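Local structure of LYND (Lyngbya aestuarii, 4V1T) at residues Pro453-Ala465 against Thr733-Gly745. The protein probably acts as an ATP-dependent cyclodehydratase of the YcaO family, turning cysteine side chains of a peptide substrate into thiazolines. Numbering follows the deposited sequence.
Sequences PEQCLCFSDGQYA and TVPGMRHFWSRFG
Gln-463 makes two hydrogen bonds to the backbone of 742-744 with its side-chain amide. Gln-463 NE2 gives to Ser-742 O (2.8 Å), which lies in the amide plane. Gln-463 OE1 takes the N-H of Phe-744 N at 3.0 Å in a nearly straight bond (168°). OE1 also accepts from Ser-460 N, so two donors and one acceptor fix the turn of the amide. A backbone bond from Gly-745 N to Cys-458 O (2.7 Å) continues the join.

Ser-460 and Gln-463 form a capping box at the start of helix 461-465, with Gln-463 N giving to Ser-460 OG in return. That oxygen is also bonded to Glu-765. The loop after strand 728-733 is thus pinned to this helix start, within the YcaO family region.

Arg-743 runs extended (chi2 -179°) across Phe-459. Arg-743 CG makes a CH-pi contact over the face, 4.0 Å from the Phe-459 ring centroid. Arg-743 NE lies 3.4 Å from Phe-459 CZ, with ring and guanidinium planes 43° apart. Cys-458 CB covers one face of the Arg-738 guanidinium, whose NH2 grips Arg-743 O and Gly-745 O.

One water donates to Cys-456 O and accepts weakly from Arg-743 NH1. Another accepts from Gly-736 N and lies close to Cys-456 O and Met-737 O.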
loop_
_atom_site.group_PDB
_atom_site.type_symbol
_atom_site.label_atom_id
_atom_site.label_comp_id
_atom_site.label_asym_id
_atom_site.label_seq_id
_atom_site.Cartn_x
_atom_site.Cartn_y
_atom_site.Cartn_z
ATOM N N PRO B 453 1.281 -8.454 -45.244
ATOM C CA PRO B 453 1.885 -7.611 -44.208
ATOM C C PRO B 453 2.107 -6.161 -44.647
ATOM O O PRO B 453 2.077 -5.266 -43.813
ATOM C CB PRO B 453 3.219 -8.312 -43.913
ATOM C CG PRO B 453 3.466 -9.211 -45.072
ATOM C CD PRO B 453 2.113 -9.632 -45.539
ATOM N N GLU B 454 2.306 -5.933 -45.940
ATOM C CA GLU B 454 2.563 -4.589 -46.450
ATOM C C GLU B 454 1.350 -3.677 -46.352
ATOM O O GLU B 454 1.483 -2.456 -46.362
ATOM C CB GLU B 454 3.044 -4.652 -47.903
ATOM C CG GLU B 454 4.415 -5.292 -48.053
ATOM C CD GLU B 454 4.951 -5.214 -49.476
ATOM O OE1 GLU B 454 4.618 -4.259 -50.208
ATOM O OE2 GLU B 454 5.715 -6.111 -49.862
ATOM N N GLN B 455 0.164 -4.264 -46.246
ATOM C CA GLN B 455 -1.052 -3.487 -46.022
ATOM C C GLN B 455 -1.056 -2.828 -44.634
ATOM O O GLN B 455 -1.743 -1.832 -44.397
ATOM C CB GLN B 455 -2.280 -4.380 -46.163
ATOM C CG GLN B 455 -2.573 -4.806 -47.584
ATOM C CD GLN B 455 -3.833 -5.632 -47.667
ATOM O OE1 GLN B 455 -4.921 -5.154 -47.333
ATOM N NE2 GLN B 455 -3.697 -6.886 -48.098
ATOM N N CYS B 456 -0.285 -3.390 -43.714
ATOM C CA CYS B 456 -0.208 -2.845 -42.368
ATOM C C CYS B 456 1.006 -1.947 -42.212
ATOM O O CYS B 456 0.905 -0.879 -41.627
ATOM C CB CYS B 456 -0.164 -3.978 -41.353
ATOM S SG CYS B 456 -1.628 -5.026 -41.427
ATOM N N LEU B 457 2.143 -2.383 -42.753
ATOM C CA LEU B 457 3.401 -1.666 -42.575
ATOM C C LEU B 457 3.414 -0.355 -43.340
ATOM O O LEU B 457 3.718 0.688 -42.782
ATOM C CB LEU B 457 4.580 -2.539 -43.009
ATOM C CG LEU B 457 4.756 -3.863 -42.255
ATOM C CD1 LEU B 457 5.850 -4.699 -42.897
ATOM C CD2 LEU B 457 5.042 -3.637 -40.772
ATOM N N CYS B 458 3.074 -0.417 -44.618
ATOM C CA CYS B 458 3.006 0.766 -45.467
ATOM C C CYS B 458 4.378 1.440 -45.645
ATOM O O CYS B 458 4.489 2.662 -45.602
ATOM C CB CYS B 458 1.989 1.780 -44.908
ATOM S SG CYS B 458 0.300 1.161 -44.703
ATOM N N PHE B 459 5.421 0.642 -45.847
ATOM C CA PHE B 459 6.715 1.178 -46.247
ATOM C C PHE B 459 6.700 1.467 -47.761
ATOM O O PHE B 459 6.025 0.783 -48.524
ATOM C CB PHE B 459 7.839 0.195 -45.919
ATOM C CG PHE B 459 8.182 0.127 -44.462
ATOM C CD1 PHE B 459 9.039 1.058 -43.895
ATOM C CD2 PHE B 459 7.676 -0.883 -43.662
ATOM C CE1 PHE B 459 9.373 0.996 -42.552
ATOM C CE2 PHE B 459 8.000 -0.948 -42.309
ATOM C CZ PHE B 459 8.851 -0.010 -41.753
ATOM N N SER B 460 7.435 2.481 -48.195
ATOM C CA SER B 460 7.495 2.808 -49.620
ATOM C C SER B 460 8.377 1.808 -50.365
ATOM O O SER B 460 9.151 1.073 -49.745
ATOM C CB SER B 460 8.037 4.218 -49.834
ATOM O OG SER B 460 9.447 4.226 -49.762
ATOM N N ASP B 461 8.251 1.782 -51.692
ATOM C CA ASP B 461 9.126 0.964 -52.525
ATOM C C ASP B 461 10.573 1.428 -52.410
ATOM O O ASP B 461 11.488 0.606 -52.358
ATOM C CB ASP B 461 8.693 1.004 -53.998
ATOM C CG ASP B 461 7.374 0.298 -54.239
ATOM O OD1 ASP B 461 7.103 -0.726 -53.571
ATOM O OD2 ASP B 461 6.606 0.774 -55.102
ATOM N N GLY B 462 10.773 2.743 -52.391
ATOM C CA GLY B 462 12.096 3.318 -52.226
ATOM C C GLY B 462 12.707 2.918 -50.890
ATOM O O GLY B 462 13.894 2.617 -50.802
ATOM N N GLN B 463 11.893 2.918 -49.844
ATOM C CA GLN B 463 12.379 2.568 -48.512
ATOM C C GLN B 463 12.895 1.141 -48.476
ATOM O O GLN B 463 13.950 0.867 -47.900
ATOM C CB GLN B 463 11.277 2.748 -47.471
ATOM C CG GLN B 463 11.098 4.178 -46.999
ATOM C CD GLN B 463 10.014 4.287 -45.953
ATOM O OE1 GLN B 463 8.837 4.084 -46.247
ATOM N NE2 GLN B 463 10.402 4.573 -44.722
ATOM N N TYR B 464 12.144 0.233 -49.093
ATOM C CA TYR B 464 12.540 -1.167 -49.152
ATOM C C TYR B 464 13.831 -1.352 -49.949
ATOM O O TYR B 464 14.733 -2.057 -49.514
ATOM C CB TYR B 464 11.443 -2.014 -49.777
ATOM C CG TYR B 464 10.376 -2.490 -48.818
ATOM C CD1 TYR B 464 10.712 -3.187 -47.668
ATOM C CD2 TYR B 464 9.031 -2.286 -49.087
ATOM C CE1 TYR B 464 9.745 -3.645 -46.793
ATOM C CE2 TYR B 464 8.053 -2.742 -48.218
ATOM C CZ TYR B 464 8.420 -3.417 -47.071
ATOM O OH TYR B 464 7.465 -3.887 -46.213
ATOM N N ALA B 465 13.905 -0.712 -51.107
ATOM C CA ALA B 465 15.061 -0.839 -51.982
ATOM C C ALA B 465 16.346 -0.366 -51.319
ATOM O O ALA B 465 17.398 -0.987 -51.488
ATOM C CB ALA B 465 14.827 -0.065 -53.269
ATOM N N THR B 733 -5.914 -3.912 -35.085
ATOM C CA THR B 733 -5.255 -3.572 -36.334
ATOM C C THR B 733 -6.261 -3.113 -37.368
ATOM O O THR B 733 -7.204 -3.834 -37.671
ATOM C CB THR B 733 -4.471 -4.772 -36.897
ATOM O OG1 THR B 733 -3.387 -5.068 -36.012
ATOM C CG2 THR B 733 -3.901 -4.462 -38.294
ATOM N N VAL B 734 -6.035 -1.915 -37.911
ATOM C CA VAL B 734 -6.855 -1.364 -38.979
ATOM C C VAL B 734 -5.961 -1.077 -40.184
ATOM O O VAL B 734 -5.385 0.003 -40.290
ATOM C CB VAL B 734 -7.592 -0.087 -38.538
ATOM C CG1 VAL B 734 -8.468 0.432 -39.660
ATOM C CG2 VAL B 734 -8.462 -0.361 -37.313
ATOM N N PRO B 735 -5.826 -2.050 -41.094
ATOM C CA PRO B 735 -4.901 -1.904 -42.224
ATOM C C PRO B 735 -5.140 -0.637 -43.035
ATOM O O PRO B 735 -6.261 -0.384 -43.454
ATOM C CB PRO B 735 -5.193 -3.145 -43.068
ATOM C CG PRO B 735 -5.684 -4.151 -42.084
ATOM C CD PRO B 735 -6.495 -3.364 -41.104
ATOM N N GLY B 736 -4.082 0.147 -43.234
ATOM C CA GLY B 736 -4.163 1.411 -43.952
ATOM C C GLY B 736 -3.892 2.597 -43.039
ATOM O O GLY B 736 -3.292 3.584 -43.450
ATOM N N MET B 737 -4.324 2.502 -41.787
ATOM C CA MET B 737 -4.104 3.589 -40.838
ATOM C C MET B 737 -2.634 3.679 -40.488
ATOM O O MET B 737 -1.953 2.669 -40.363
ATOM C CB MET B 737 -4.963 3.405 -39.588
ATOM C CG MET B 737 -6.449 3.622 -39.876
ATOM S SD MET B 737 -7.499 3.576 -38.420
ATOM C CE MET B 737 -7.102 5.151 -37.678
ATOM N N ARG B 738 -2.155 4.906 -40.332
ATOM C CA ARG B 738 -0.728 5.175 -40.254
ATOM C C ARG B 738 -0.166 5.147 -38.832
ATOM O O ARG B 738 -0.813 5.591 -37.876
ATOM C CB ARG B 738 -0.427 6.534 -40.893
ATOM C CG ARG B 738 -1.194 6.820 -42.177
ATOM C CD ARG B 738 -0.930 5.771 -43.238
ATOM N NE ARG B 738 0.462 5.789 -43.666
ATOM C CZ ARG B 738 0.897 5.428 -44.864
ATOM N NH1 ARG B 738 0.051 5.017 -45.791
ATOM N NH2 ARG B 738 2.188 5.488 -45.133
ATOM N N HIS B 739 1.051 4.623 -38.716
ATOM C CA HIS B 739 1.851 4.753 -37.513
ATOM C C HIS B 739 2.547 6.100 -37.605
ATOM O O HIS B 739 2.762 6.590 -38.708
ATOM C CB HIS B 739 2.861 3.601 -37.420
ATOM C CG HIS B 739 3.341 3.314 -36.029
ATOM N ND1 HIS B 739 3.679 2.046 -35.614
ATOM C CD2 HIS B 739 3.540 4.120 -34.962
ATOM C CE1 HIS B 739 4.071 2.082 -34.354
ATOM N NE2 HIS B 739 3.991 3.329 -33.933
ATOM N N PHE B 740 2.879 6.716 -36.473
ATOM C CA PHE B 740 3.616 7.980 -36.500
ATOM C C PHE B 740 5.122 7.777 -36.654
ATOM O O PHE B 740 5.912 8.689 -36.403
ATOM C CB PHE B 740 3.310 8.831 -35.255
ATOM C CG PHE B 740 3.689 8.196 -33.933
ATOM C CD1 PHE B 740 5.010 7.911 -33.622
ATOM C CD2 PHE B 740 2.729 7.981 -32.963
ATOM C CE1 PHE B 740 5.350 7.368 -32.395
ATOM C CE2 PHE B 740 3.068 7.441 -31.730
ATOM C CZ PHE B 740 4.375 7.129 -31.448
ATOM N N TRP B 741 5.509 6.583 -37.086
ATOM C CA TRP B 741 6.891 6.295 -37.451
ATOM C C TRP B 741 7.091 6.612 -38.932
ATOM O O TRP B 741 6.118 6.806 -39.663
ATOM C CB TRP B 741 7.225 4.828 -37.151
ATOM C CG TRP B 741 7.193 4.484 -35.681
ATOM C CD1 TRP B 741 7.135 5.357 -34.632
ATOM C CD2 TRP B 741 7.240 3.174 -35.108
ATOM N NE1 TRP B 741 7.136 4.670 -33.436
ATOM C CE2 TRP B 741 7.198 3.327 -33.705
ATOM C CE3 TRP B 741 7.310 1.883 -35.644
ATOM C CZ2 TRP B 741 7.219 2.239 -32.835
ATOM C CZ3 TRP B 741 7.331 0.803 -34.775
ATOM C CH2 TRP B 741 7.289 0.988 -33.389
ATOM N N SER B 742 8.347 6.679 -39.368
ATOM C CA SER B 742 8.673 7.089 -40.733
ATOM C C SER B 742 8.378 5.998 -41.769
ATOM O O SER B 742 9.293 5.369 -42.306
ATOM C CB SER B 742 10.144 7.501 -40.820
ATOM O OG SER B 742 10.417 8.622 -39.982
ATOM N N ARG B 743 7.094 5.794 -42.052
ATOM C CA ARG B 743 6.655 4.804 -43.044
ATOM C C ARG B 743 5.874 5.516 -44.144
ATOM O O ARG B 743 4.749 5.948 -43.928
ATOM C CB ARG B 743 5.815 3.711 -42.379
ATOM C CG ARG B 743 6.550 3.030 -41.223
ATOM C CD ARG B 743 5.730 1.937 -40.593
ATOM N NE ARG B 743 6.481 1.143 -39.626
ATOM C CZ ARG B 743 5.960 0.128 -38.943
ATOM N NH1 ARG B 743 4.685 -0.207 -39.101
ATOM N NH2 ARG B 743 6.710 -0.552 -38.089
ATOM N N PHE B 744 6.485 5.632 -45.320
ATOM C CA PHE B 744 6.004 6.545 -46.351
ATOM C C PHE B 744 5.428 5.853 -47.579
ATOM O O PHE B 744 5.497 6.392 -48.689
ATOM C CB PHE B 744 7.142 7.478 -46.783
ATOM C CG PHE B 744 7.734 8.271 -45.655
ATOM C CD1 PHE B 744 6.930 8.741 -44.625
ATOM C CD2 PHE B 744 9.087 8.566 -45.631
ATOM C CE1 PHE B 744 7.463 9.468 -43.582
ATOM C CE2 PHE B 744 9.630 9.303 -44.591
ATOM C CZ PHE B 744 8.821 9.758 -43.568
ATOM N N GLY B 745 4.849 4.675 -47.386
ATOM C CA GLY B 745 4.129 4.005 -48.464
ATOM C C GLY B 745 2.879 4.787 -48.838
ATOM O O GLY B 745 2.380 5.586 -48.048
HETATM O O HOH W 1 2.126 0.523 -39.552
HETATM O O HOH W 2 -1.625 0.191 -41.704
#